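Local coordinates for LP04448p (Drosophila melanogaster, PDB 2QK2), which probably binds tubulin through its TOG domain and, like other XMAP215-family proteins, probably promotes microtubule growth at plus ends, at residues A[115-126]-A[152-160]; A[57-65]-A[77-85]. All coordinates share one frame; numbering follows the deposited sequence.

Contact 1: residues A[115-126]-A[152-160]; sequences VTALREAIDAIY and ETALFIARA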
ATOM      1  N   VAL A 115       1.871  11.294  -1.429  1.00 22.69           N
ATOM      2  CA  VAL A 115       2.430  10.042  -1.924  1.00 24.47           C
ATOM      3  C   VAL A 115       3.038   9.223  -0.784  1.00 24.78           C
ATOM      4  O   VAL A 115       2.796   8.018  -0.678  1.00 27.20           O
ATOM      5  CB  VAL A 115       3.503  10.295  -3.023  1.00 25.80           C
ATOM      6  CG1 VAL A 115       4.198   8.986  -3.394  1.00 25.49           C
ATOM      7  CG2 VAL A 115       2.839  10.890  -4.271  1.00 25.22           C
ATOM      8  N   THR A 116       3.814   9.875   0.074  1.00 23.42           N
ATOM      9  CA  THR A 116       4.431   9.188   1.202  1.00 24.53           C
ATOM     10  C   THR A 116       3.374   8.560   2.121  1.00 24.48           C
ATOM     11  O   THR A 116       3.507   7.407   2.537  1.00 22.85           O
ATOM     12  CB  THR A 116       5.300  10.157   2.027  1.00 27.63           C
ATOM     13  OG1 THR A 116       6.357  10.660   1.202  1.00 28.47           O
ATOM     14  CG2 THR A 116       5.901   9.451   3.235  1.00 26.86           C
ATOM     15  N   ALA A 117       2.328   9.322   2.430  1.00 22.32           N
ATOM     16  CA  ALA A 117       1.256   8.832   3.294  1.00 23.28           C
ATOM     17  C   ALA A 117       0.502   7.677   2.629  1.00 22.80           C
ATOM     18  O   ALA A 117       0.161   6.695   3.288  1.00 23.63           O
ATOM     19  CB  ALA A 117       0.290   9.970   3.632  1.00 22.49           C
ATOM     20  N   LEU A 118       0.249   7.790   1.326  1.00 21.31           N
ATOM     21  CA  LEU A 118      -0.457   6.731   0.605  1.00 22.18           C
ATOM     22  C   LEU A 118       0.373   5.447   0.605  1.00 23.37           C
ATOM     23  O   LEU A 118      -0.166   4.355   0.810  1.00 22.19           O
ATOM     24  CB  LEU A 118      -0.750   7.147  -0.838  1.00 19.50           C
ATOM     25  CG  LEU A 118      -1.787   8.247  -1.055  1.00 23.60           C
ATOM     26  CD1 LEU A 118      -1.919   8.538  -2.547  1.00 20.66           C
ATOM     27  CD2 LEU A 118      -3.124   7.812  -0.485  1.00 25.25           C
ATOM     28  N   ARG A 119       1.678   5.574   0.367  1.00 22.08           N
ATOM     29  CA  ARG A 119       2.554   4.405   0.365  1.00 22.58           C
ATOM     30  C   ARG A 119       2.515   3.733   1.734  1.00 22.84           C
ATOM     31  O   ARG A 119       2.370   2.518   1.834  1.00 22.36           O
ATOM     32  CB  ARG A 119       3.996   4.801   0.043  1.00 23.29           C
ATOM     33  CG  ARG A 119       4.239   5.206  -1.401  1.00 24.32           C
ATOM     34  CD  ARG A 119       5.712   5.546  -1.623  1.00 23.14           C
ATOM     35  NE  ARG A 119       5.973   5.962  -2.998  1.00 25.61           N
ATOM     36  CZ  ARG A 119       7.134   6.459  -3.417  1.00 28.64           C
ATOM     37  NH1 ARG A 119       8.141   6.597  -2.563  1.00 27.22           N
ATOM     38  NH2 ARG A 119       7.282   6.838  -4.680  1.00 26.88           N
ATOM     39  N   GLU A 120       2.652   4.528   2.790  1.00 23.00           N
ATOM     40  CA  GLU A 120       2.622   3.981   4.142  1.00 25.14           C
ATOM     41  C   GLU A 120       1.323   3.230   4.386  1.00 22.74           C
ATOM     42  O   GLU A 120       1.324   2.130   4.940  1.00 22.69           O
ATOM     43  CB  GLU A 120       2.753   5.091   5.180  1.00 27.42           C
ATOM     44  CG  GLU A 120       4.140   5.651   5.315  1.00 36.65           C
ATOM     45  CD  GLU A 120       4.214   6.722   6.384  1.00 41.86           C
ATOM     46  OE1 GLU A 120       3.742   6.464   7.515  1.00 46.39           O
ATOM     47  OE2 GLU A 120       4.745   7.816   6.099  1.00 45.81           O
ATOM     48  N   ALA A 121       0.217   3.828   3.960  1.00 21.59           N
ATOM     49  CA  ALA A 121      -1.088   3.218   4.151  1.00 21.01           C
ATOM     50  C   ALA A 121      -1.239   1.909   3.393  1.00 20.89           C
ATOM     51  O   ALA A 121      -1.588   0.888   3.986  1.00 20.01           O
ATOM     52  CB  ALA A 121      -2.198   4.191   3.740  1.00 17.15           C
ATOM     53  N   ILE A 122      -0.978   1.920   2.089  1.00 19.45           N
ATOM     54  CA  ILE A 122      -1.140   0.689   1.334  1.00 20.87           C
ATOM     55  C   ILE A 122      -0.149  -0.392   1.772  1.00 21.02           C
ATOM     56  O   ILE A 122      -0.473  -1.581   1.734  1.00 19.96           O
ATOM     57  CB  ILE A 122      -1.066   0.938  -0.203  1.00 22.91           C
ATOM     58  CG1 ILE A 122      -1.666  -0.265  -0.938  1.00 24.02           C
ATOM     59  CG2 ILE A 122       0.371   1.167  -0.654  1.00 22.44           C
ATOM     60  CD1 ILE A 122      -1.946  -0.005  -2.393  1.00 26.65           C
ATOM     61  N   ASP A 123       1.039   0.012   2.217  1.00 20.40           N
ATOM     62  CA  ASP A 123       2.033  -0.956   2.675  1.00 21.99           C
ATOM     63  C   ASP A 123       1.576  -1.632   3.981  1.00 23.54           C
ATOM     64  O   ASP A 123       1.677  -2.855   4.131  1.00 23.72           O
ATOM     65  CB  ASP A 123       3.396  -0.278   2.891  1.00 21.71           C
ATOM     66  CG  ASP A 123       4.111   0.064   1.571  1.00 23.62           C
ATOM     67  OD1 ASP A 123       3.578  -0.244   0.483  1.00 23.20           O
ATOM     68  OD2 ASP A 123       5.215   0.644   1.629  1.00 23.68           O
ATOM     69  N   ALA A 124       1.075  -0.835   4.921  1.00 21.96           N
ATOM     70  CA  ALA A 124       0.607  -1.373   6.192  1.00 21.72           C
ATOM     71  C   ALA A 124      -0.584  -2.294   5.944  1.00 22.39           C
ATOM     72  O   ALA A 124      -0.716  -3.337   6.572  1.00 23.43           O
ATOM     73  CB  ALA A 124       0.214  -0.232   7.134  1.00 20.71           C
ATOM     74  N   ILE A 125      -1.441  -1.913   5.007  1.00 22.40           N
ATOM     75  CA  ILE A 125      -2.612  -2.710   4.687  1.00 21.54           C
ATOM     76  C   ILE A 125      -2.223  -4.031   4.027  1.00 23.08           C
ATOM     77  O   ILE A 125      -2.832  -5.075   4.293  1.00 21.40           O
ATOM     78  CB  ILE A 125      -3.573  -1.914   3.781  1.00 20.95           C
ATOM     79  CG1 ILE A 125      -4.134  -0.725   4.573  1.00 20.89           C
ATOM     80  CG2 ILE A 125      -4.699  -2.816   3.275  1.00 23.21           C
ATOM     81  CD1 ILE A 125      -5.130   0.117   3.812  1.00 18.96           C
ATOM     82  N   TYR A 126      -1.194  -3.993   3.183  1.00 22.37           N
ATOM     83  CA  TYR A 126      -0.734  -5.206   2.508  1.00 22.37           C
ATOM     84  C   TYR A 126      -0.372  -6.298   3.513  1.00 22.63           C
ATOM     85  O   TYR A 126      -0.649  -7.477   3.292  1.00 22.64           O
ATOM     86  CB  TYR A 126       0.490  -4.909   1.635  1.00 22.06           C
ATOM     87  CG  TYR A 126       1.060  -6.154   0.992  1.00 23.71           C
ATOM     88  CD1 TYR A 126       0.344  -6.841   0.014  1.00 25.26           C
ATOM     89  CD2 TYR A 126       2.289  -6.677   1.402  1.00 24.10           C
ATOM     90  CE1 TYR A 126       0.827  -8.026  -0.541  1.00 25.79           C
ATOM     91  CE2 TYR A 126       2.788  -7.865   0.851  1.00 24.63           C
ATOM     92  CZ  TYR A 126       2.046  -8.533  -0.119  1.00 27.13           C
ATOM     93  OH  TYR A 126       2.500  -9.723  -0.654  1.00 29.32           O
ATOM     94  N   GLU A 152       3.483   4.059  -9.283  1.00 22.73           N
ATOM     95  CA  GLU A 152       3.320   3.778  -7.857  1.00 21.34           C
ATOM     96  C   GLU A 152       2.770   2.377  -7.619  1.00 21.22           C
ATOM     97  O   GLU A 152       3.051   1.766  -6.590  1.00 22.22           O
ATOM     98  CB  GLU A 152       2.417   4.820  -7.197  1.00 22.67           C
ATOM     99  CG  GLU A 152       3.043   6.222  -7.063  1.00 23.25           C
ATOM    100  CD  GLU A 152       4.281   6.252  -6.171  1.00 26.91           C
ATOM    101  OE1 GLU A 152       4.302   5.544  -5.136  1.00 27.33           O
ATOM    102  OE2 GLU A 152       5.233   7.000  -6.496  1.00 27.63           O
ATOM    103  N   THR A 153       1.994   1.863  -8.568  1.00 19.68           N
ATOM    104  CA  THR A 153       1.458   0.518  -8.418  1.00 20.95           C
ATOM    105  C   THR A 153       2.628  -0.463  -8.536  1.00 22.19           C
ATOM    106  O   THR A 153       2.741  -1.400  -7.749  1.00 21.35           O
ATOM    107  CB  THR A 153       0.404   0.190  -9.501  1.00 22.14           C
ATOM    108  OG1 THR A 153      -0.713   1.080  -9.372  1.00 23.15           O
ATOM    109  CG2 THR A 153      -0.095  -1.242  -9.343  1.00 21.53           C
ATOM    110  N   ALA A 154       3.508  -0.231  -9.508  1.00 20.29           N
ATOM    111  CA  ALA A 154       4.665  -1.106  -9.697  1.00 19.13           C
ATOM    112  C   ALA A 154       5.590  -1.029  -8.492  1.00 18.72           C
ATOM    113  O   ALA A 154       6.144  -2.036  -8.067  1.00 21.12           O
ATOM    114  CB  ALA A 154       5.430  -0.715 -10.970  1.00 19.75           C
ATOM    115  N   LEU A 155       5.770   0.170  -7.945  1.00 19.21           N
ATOM    116  CA  LEU A 155       6.633   0.342  -6.779  1.00 18.57           C
ATOM    117  C   LEU A 155       5.998  -0.332  -5.560  1.00 20.86           C
ATOM    118  O   LEU A 155       6.700  -0.874  -4.695  1.00 21.19           O
ATOM    119  CB  LEU A 155       6.867   1.827  -6.507  1.00 18.70           C
ATOM    120  CG  LEU A 155       7.727   2.553  -7.559  1.00 21.44           C
ATOM    121  CD1 LEU A 155       7.785   4.042  -7.233  1.00 20.24           C
ATOM    122  CD2 LEU A 155       9.136   1.949  -7.584  1.00 19.49           C
ATOM    123  N   PHE A 156       4.671  -0.291  -5.490  1.00 20.34           N
ATOM    124  CA  PHE A 156       3.957  -0.940  -4.388  1.00 21.39           C
ATOM    125  C   PHE A 156       4.258  -2.443  -4.440  1.00 19.41           C
ATOM    126  O   PHE A 156       4.526  -3.073  -3.421  1.00 21.49           O
ATOM    127  CB  PHE A 156       2.447  -0.706  -4.517  1.00 19.55           C
ATOM    128  CG  PHE A 156       1.612  -1.690  -3.734  1.00 20.46           C
ATOM    129  CD1 PHE A 156       1.709  -1.757  -2.350  1.00 19.56           C
ATOM    130  CD2 PHE A 156       0.740  -2.554  -4.390  1.00 21.75           C
ATOM    131  CE1 PHE A 156       0.945  -2.674  -1.623  1.00 22.36           C
ATOM    132  CE2 PHE A 156      -0.029  -3.476  -3.676  1.00 23.84           C
ATOM    133  CZ  PHE A 156       0.075  -3.533  -2.290  1.00 22.01           C
ATOM    134  N   ILE A 157       4.211  -3.012  -5.640  1.00 21.50           N
ATOM    135  CA  ILE A 157       4.499  -4.433  -5.832  1.00 20.88           C
ATOM    136  C   ILE A 157       5.934  -4.760  -5.394  1.00 23.32           C
ATOM    137  O   ILE A 157       6.182  -5.784  -4.743  1.00 22.12           O
ATOM    138  CB  ILE A 157       4.290  -4.827  -7.313  1.00 21.42           C
ATOM    139  CG1 ILE A 157       2.800  -4.707  -7.666  1.00 17.57           C
ATOM    140  CG2 ILE A 157       4.793  -6.241  -7.567  1.00 19.35           C
ATOM    141  CD1 ILE A 157       2.496  -4.909  -9.138  1.00 18.96           C
ATOM    142  N   ALA A 158       6.873  -3.884  -5.738  1.00 22.88           N
ATOM    143  CA  ALA A 158       8.272  -4.084  -5.368  1.00 24.28           C
ATOM    144  C   ALA A 158       8.429  -4.132  -3.849  1.00 24.84           C
ATOM    145  O   ALA A 158       9.031  -5.061  -3.309  1.00 24.81           O
ATOM    146  CB  ALA A 158       9.140  -2.963  -5.950  1.00 22.47           C
ATOM    147  N   ARG A 159       7.897  -3.127  -3.158  1.00 23.78           N
ATOM    148  CA  ARG A 159       7.998  -3.096  -1.703  1.00 23.21           C
ATOM    149  C   ARG A 159       7.267  -4.294  -1.097  1.00 23.47           C
ATOM    150  O   ARG A 159       7.763  -4.929  -0.165  1.00 24.77           O
ATOM    151  CB  ARG A 159       7.423  -1.789  -1.150  1.00 23.15           C
ATOM    152  CG  ARG A 159       8.160  -0.531  -1.612  1.00 24.23           C
ATOM    153  CD  ARG A 159       7.749   0.701  -0.789  1.00 23.20           C
ATOM    154  NE  ARG A 159       6.304   0.922  -0.798  1.00 22.16           N
ATOM    155  CZ  ARG A 159       5.623   1.510  -1.780  1.00 24.15           C
ATOM    156  NH1 ARG A 159       6.247   1.958  -2.866  1.00 20.17           N
ATOM    157  NH2 ARG A 159       4.304   1.639  -1.678  1.00 21.31           N
ATOM    158  N   ALA A 160       6.101  -4.620  -1.642  1.00 22.24           N
ATOM    159  CA  ALA A 160       5.324  -5.758  -1.141  1.00 23.57           C
ATOM    160  C   ALA A 160       6.114  -7.073  -1.242  1.00 24.86           C
ATOM    161  O   ALA A 160       6.158  -7.868  -0.295  1.00 23.44           O
ATOM    162  CB  ALA A 160       4.014  -5.880  -1.925  1.00 22.10           C
TER
HETATM  163  O   HOH W   1       4.042  -2.891  -0.092  1.00 31.58           O
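Phe156 turns one ring face to Ile122 and its edge to Tyr126 where two neighbouring helices of the HEAT-repeat array of this TOG domain meet, 112-126 and 147-161. The short segments run in the same general sense, 45° apart, with axes 10.5 Å from each other at closest, a gap wide enough for large side chains to fill. Phe156 is the main bump. With its CG placed anti to the backbone N, the ring reaches across into a hollow formed by Ile122, Asp123 and Tyr126. Ile122 CD1 stands 3.9 Å from the ring centroid of Phe156, almost exactly on the ring normal, in a CH-pi contact, while Asp123 OD1 and Tyr126 CB border the ring edge. The edge of Phe156 in turn faces the Tyr126 ring in an offset edge-to-face pair, planes at 87°. Ala160 is the small knob: its CB rests over one face of Tyr126, 3.7 Å from the ring centroid. The hydroxyl of Tyr126 continues past it to Thr164.

Toward the partly exposed side, two side-on salt bridges replace the apolar fit. Arg119 runs extended and sets NE against OE1 and NH2 against OE2 of Glu152, each pair 2.7 Å apart, the guanidinium and carboxylate nearly coplanar. Arg159 bends at chi3 and grips Asp123 from NE to OD2 (2.7 Å) and from NH2 to OD1, here with the planes 44° apart. Its guanidinium is sandwiched between Arg119 CD on one face and Phe156 CA on the other, so the aliphatic part of one arginine packs on the flat head of the next. A water donates to Asp123 OD1 at 2.7 Å, a further partner for the oxygen that accepts from Arg159 NH2 at 3.0 Å.

Contact 2: residues A[57-65]-A[77-85]; sequences LVSALKKVI and AGKCLALLA
Leu61 pushes into the middle of the opposite helix as a knob into a hole formed by Ala77, Cys80, Leu81 and Leu84. This joins helix 55-67 to helix 71-88, consecutive in the chain and roughly antiparallel (148°), in the HEAT-type helical stack of the TOG domain. The two branches of the knob divide the hole: CD1 of Leu61 lies 3.8 Å from the backbone N of Leu81, whereas its CD2 turns to Cys80 CB at 4.1 Å.

Contacts of small residues form a second kind and allow close backbone approach, the CA atoms of Leu61 and Ala77 being 5.4 Å apart. The Ala77 methyl fits between two beta-branched residues, 3.5 Å from Val64 CG1, a tight carbon pair, and 3.6 Å from Ile65 CG1. Glycine extends this shallow place: Ile65 CD1 reaches Gly78 CA at 3.7 Å.

Methyl-to-methyl contacts between branched side chains make up the third kind. Ile65 CD1 also meets Leu81 CD2, the two side chains crossing at about a right angle. Leu84 CD2 touches Val58 CG2 at 3.8 Å and Leu57 CD2 at 4.0 Å, with Leu57 and Leu84 sliding past each other in opposite directions. In Leu84, chi1 of 178° carries CG across the contact, and chi2 of 63° then sets CD2 against Val58 and Leu57. Helix 29-45 adds Leu36 against Leu61 and Leu39 against Leu57 and Cys80.

Every touching residue is buried, and the side chains meet through carbon atoms alone, so the join depends on complementary shape and exclusion of water rather than on directional polar bonds.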
ATOM      1  N   LEU A  57     -14.909   3.804  10.834  1.00 17.01           N
ATOM      2  CA  LEU A  57     -13.700   4.615  10.822  1.00 18.39           C
ATOM      3  C   LEU A  57     -12.959   4.471   9.491  1.00 16.56           C
ATOM      4  O   LEU A  57     -12.536   5.463   8.895  1.00 18.95           O
ATOM      5  CB  LEU A  57     -12.781   4.219  11.989  1.00 17.95           C
ATOM      6  CG  LEU A  57     -11.452   4.981  12.064  1.00 19.76           C
ATOM      7  CD1 LEU A  57     -11.708   6.488  12.054  1.00 17.95           C
ATOM      8  CD2 LEU A  57     -10.690   4.567  13.317  1.00 19.21           C
ATOM      9  N   VAL A  58     -12.811   3.239   9.016  1.00 17.07           N
ATOM     10  CA  VAL A  58     -12.125   3.006   7.748  1.00 17.02           C
ATOM     11  C   VAL A  58     -12.859   3.709   6.600  1.00 18.62           C
ATOM     12  O   VAL A  58     -12.237   4.322   5.727  1.00 17.62           O
ATOM     13  CB  VAL A  58     -12.000   1.486   7.450  1.00 18.35           C
ATOM     14  CG1 VAL A  58     -11.382   1.266   6.053  1.00 17.45           C
ATOM     15  CG2 VAL A  58     -11.116   0.825   8.517  1.00 18.22           C
ATOM     16  N   SER A  59     -14.184   3.628   6.606  1.00 18.77           N
ATOM     17  CA  SER A  59     -14.975   4.277   5.568  1.00 18.75           C
ATOM     18  C   SER A  59     -14.777   5.797   5.618  1.00 19.85           C
ATOM     19  O   SER A  59     -14.641   6.447   4.581  1.00 19.45           O
ATOM     20  CB  SER A  59     -16.457   3.935   5.750  1.00 21.43           C
ATOM     21  OG  SER A  59     -17.246   4.509   4.719  1.00 25.49           O
ATOM     22  N   ALA A  60     -14.759   6.361   6.825  1.00 18.87           N
ATOM     23  CA  ALA A  60     -14.574   7.805   6.984  1.00 20.55           C
ATOM     24  C   ALA A  60     -13.209   8.233   6.441  1.00 19.48           C
ATOM     25  O   ALA A  60     -13.097   9.239   5.743  1.00 19.97           O
ATOM     26  CB  ALA A  60     -14.702   8.197   8.464  1.00 16.67           C
ATOM     27  N   LEU A  61     -12.171   7.466   6.765  1.00 18.81           N
ATOM     28  CA  LEU A  61     -10.835   7.783   6.287  1.00 18.33           C
ATOM     29  C   LEU A  61     -10.753   7.657   4.770  1.00 19.13           C
ATOM     30  O   LEU A  61     -10.167   8.512   4.103  1.00 19.35           O
ATOM     31  CB  LEU A  61      -9.793   6.873   6.950  1.00 18.22           C
ATOM     32  CG  LEU A  61      -9.605   7.127   8.451  1.00 17.59           C
ATOM     33  CD1 LEU A  61      -8.588   6.132   9.006  1.00 17.93           C
ATOM     34  CD2 LEU A  61      -9.128   8.569   8.684  1.00 15.36           C
ATOM     35  N   LYS A  62     -11.345   6.600   4.221  1.00 18.07           N
ATOM     36  CA  LYS A  62     -11.334   6.408   2.772  1.00 22.12           C
ATOM     37  C   LYS A  62     -12.014   7.577   2.070  1.00 20.84           C
ATOM     38  O   LYS A  62     -11.564   8.033   1.020  1.00 21.25           O
ATOM     39  CB  LYS A  62     -12.055   5.114   2.376  1.00 23.08           C
ATOM     40  CG  LYS A  62     -11.372   3.839   2.848  1.00 32.79           C
ATOM     41  CD  LYS A  62     -11.455   2.738   1.790  1.00 34.44           C
ATOM     42  CE  LYS A  62     -12.890   2.454   1.367  1.00 37.72           C
ATOM     43  NZ  LYS A  62     -13.664   1.741   2.415  1.00 40.92           N
ATOM     44  N   LYS A  63     -13.115   8.053   2.646  1.00 20.83           N
ATOM     45  CA  LYS A  63     -13.842   9.169   2.056  1.00 21.52           C
ATOM     46  C   LYS A  63     -12.946  10.403   1.969  1.00 21.75           C
ATOM     47  O   LYS A  63     -12.913  11.085   0.941  1.00 21.62           O
ATOM     48  CB  LYS A  63     -15.102   9.473   2.876  1.00 24.63           C
ATOM     49  CG  LYS A  63     -15.898  10.671   2.376  1.00 30.75           C
ATOM     50  CD  LYS A  63     -17.265  10.740   3.045  1.00 38.17           C
ATOM     51  CE  LYS A  63     -18.000  12.039   2.710  1.00 42.03           C
ATOM     52  NZ  LYS A  63     -17.404  13.215   3.422  1.00 44.24           N
ATOM     53  N   VAL A  64     -12.208  10.684   3.042  1.00 20.79           N
ATOM     54  CA  VAL A  64     -11.312  11.834   3.042  1.00 19.85           C
ATOM     55  C   VAL A  64     -10.241  11.626   1.981  1.00 20.81           C
ATOM     56  O   VAL A  64      -9.987  12.502   1.158  1.00 22.31           O
ATOM     57  CB  VAL A  64     -10.601  12.027   4.410  1.00 19.03           C
ATOM     58  CG1 VAL A  64      -9.585  13.170   4.313  1.00 19.94           C
ATOM     59  CG2 VAL A  64     -11.625  12.328   5.505  1.00 19.18           C
ATOM     60  N   ILE A  65      -9.613  10.454   1.998  1.00 21.68           N
ATOM     61  CA  ILE A  65      -8.547  10.158   1.049  1.00 21.66           C
ATOM     62  C   ILE A  65      -8.975  10.290  -0.406  1.00 23.51           C
ATOM     63  O   ILE A  65      -8.287  10.921  -1.212  1.00 23.19           O
ATOM     64  CB  ILE A  65      -7.975   8.737   1.288  1.00 21.63           C
ATOM     65  CG1 ILE A  65      -7.216   8.715   2.619  1.00 19.92           C
ATOM     66  CG2 ILE A  65      -7.064   8.327   0.128  1.00 21.25           C
ATOM     67  CD1 ILE A  65      -6.806   7.331   3.089  1.00 20.94           C
ATOM     68  N   ALA A  77      -5.277  11.719   6.566  1.00 16.49           N
ATOM     69  CA  ALA A  77      -6.160  10.558   6.528  1.00 17.70           C
ATOM     70  C   ALA A  77      -5.372   9.313   6.104  1.00 17.01           C
ATOM     71  O   ALA A  77      -5.616   8.213   6.602  1.00 16.20           O
ATOM     72  CB  ALA A  77      -7.321  10.814   5.566  1.00 14.71           C
ATOM     73  N   GLY A  78      -4.430   9.490   5.182  1.00 16.55           N
ATOM     74  CA  GLY A  78      -3.612   8.375   4.745  1.00 17.46           C
ATOM     75  C   GLY A  78      -2.754   7.881   5.897  1.00 20.08           C
ATOM     76  O   GLY A  78      -2.651   6.680   6.140  1.00 21.56           O
ATOM     77  N   LYS A  79      -2.148   8.816   6.622  1.00 19.04           N
ATOM     78  CA  LYS A  79      -1.302   8.475   7.761  1.00 20.60           C
ATOM     79  C   LYS A  79      -2.119   7.724   8.815  1.00 20.29           C
ATOM     80  O   LYS A  79      -1.703   6.675   9.310  1.00 20.33           O
ATOM     81  CB  LYS A  79      -0.705   9.750   8.369  1.00 22.33           C
ATOM     82  CG  LYS A  79       0.228   9.501   9.543  1.00 26.86           C
ATOM     83  CD  LYS A  79       1.454   8.732   9.091  1.00 32.49           C
ATOM     84  CE  LYS A  79       2.446   8.536  10.225  1.00 35.49           C
ATOM     85  NZ  LYS A  79       3.662   7.811   9.744  1.00 37.19           N
ATOM     86  N   CYS A  80      -3.286   8.259   9.157  1.00 19.16           N
ATOM     87  CA  CYS A  80      -4.149   7.609  10.142  1.00 18.84           C
ATOM     88  C   CYS A  80      -4.522   6.188   9.713  1.00 17.15           C
ATOM     89  O   CYS A  80      -4.565   5.279  10.540  1.00 16.78           O
ATOM     90  CB  CYS A  80      -5.430   8.422  10.353  1.00 18.74           C
ATOM     91  SG  CYS A  80      -5.218   9.916  11.350  1.00 22.89           S
ATOM     92  N   LEU A  81      -4.796   6.000   8.424  1.00 16.61           N
ATOM     93  CA  LEU A  81      -5.168   4.688   7.913  1.00 17.32           C
ATOM     94  C   LEU A  81      -3.995   3.718   8.070  1.00 19.71           C
ATOM     95  O   LEU A  81      -4.180   2.549   8.424  1.00 19.12           O
ATOM     96  CB  LEU A  81      -5.583   4.787   6.442  1.00 17.16           C
ATOM     97  CG  LEU A  81      -6.156   3.515   5.803  1.00 20.67           C
ATOM     98  CD1 LEU A  81      -7.377   3.032   6.583  1.00 20.53           C
ATOM     99  CD2 LEU A  81      -6.535   3.805   4.363  1.00 19.39           C
ATOM    100  N   ALA A  82      -2.790   4.217   7.817  1.00 18.61           N
ATOM    101  CA  ALA A  82      -1.581   3.410   7.946  1.00 20.60           C
ATOM    102  C   ALA A  82      -1.393   2.970   9.399  1.00 21.66           C
ATOM    103  O   ALA A  82      -1.138   1.800   9.670  1.00 22.12           O
ATOM    104  CB  ALA A  82      -0.361   4.211   7.482  1.00 19.21           C
ATOM    105  N   LEU A  83      -1.531   3.908  10.333  1.00 21.50           N
ATOM    106  CA  LEU A  83      -1.361   3.587  11.746  1.00 22.54           C
ATOM    107  C   LEU A  83      -2.449   2.634  12.221  1.00 22.59           C
ATOM    108  O   LEU A  83      -2.199   1.754  13.048  1.00 22.75           O
ATOM    109  CB  LEU A  83      -1.371   4.861  12.596  1.00 22.71           C
ATOM    110  CG  LEU A  83      -0.221   5.843  12.328  1.00 24.92           C
ATOM    111  CD1 LEU A  83      -0.458   7.143  13.080  1.00 24.17           C
ATOM    112  CD2 LEU A  83       1.095   5.217  12.744  1.00 25.97           C
ATOM    113  N   LEU A  84      -3.655   2.800  11.690  1.00 21.58           N
ATOM    114  CA  LEU A  84      -4.759   1.930  12.064  1.00 21.57           C
ATOM    115  C   LEU A  84      -4.461   0.506  11.578  1.00 23.77           C
ATOM    116  O   LEU A  84      -4.624  -0.467  12.321  1.00 22.33           O
ATOM    117  CB  LEU A  84      -6.067   2.438  11.444  1.00 21.61           C
ATOM    118  CG  LEU A  84      -7.338   1.613  11.691  1.00 23.24           C
ATOM    119  CD1 LEU A  84      -7.661   1.581  13.186  1.00 21.31           C
ATOM    120  CD2 LEU A  84      -8.497   2.224  10.907  1.00 21.25           C
ATOM    121  N   ALA A  85      -4.015   0.385  10.329  1.00 22.67           N
ATOM    122  CA  ALA A  85      -3.709  -0.931   9.773  1.00 25.01           C
ATOM    123  C   ALA A  85      -2.559  -1.591  10.538  1.00 24.67           C
ATOM    124  O   ALA A  85      -2.568  -2.802  10.745  1.00 24.96           O
ATOM    125  CB  ALA A  85      -3.369  -0.815   8.291  1.00 23.83           C
TER

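Contact 2 closes along the chain before contact 1 opens, and their centres lie about 14 Å apart; contact 2 pairs two consecutive helices, while contact 1 joins helices 112-126 and 147-161 further along the same array. Helix 71-88 of contact 2 packs directly on helix 112-126 of contact 1. Lys79 NZ forms a salt bridge with Glu120 OE1 at 2.6 Å, and small residues let the backbones approach: Ala121 CB is 3.5 Å from Gly78 O, and Ala124 CB is 3.5 Å from Ala82 O. Helix 93-105 touches a segment of each contact, through Ile122 and Ile125 of 115-126 and Val58 of 57-65. The wholly buried, apolar contact 2 contrasts with contact 1, where ion pairs lie beside the aromatic cluster.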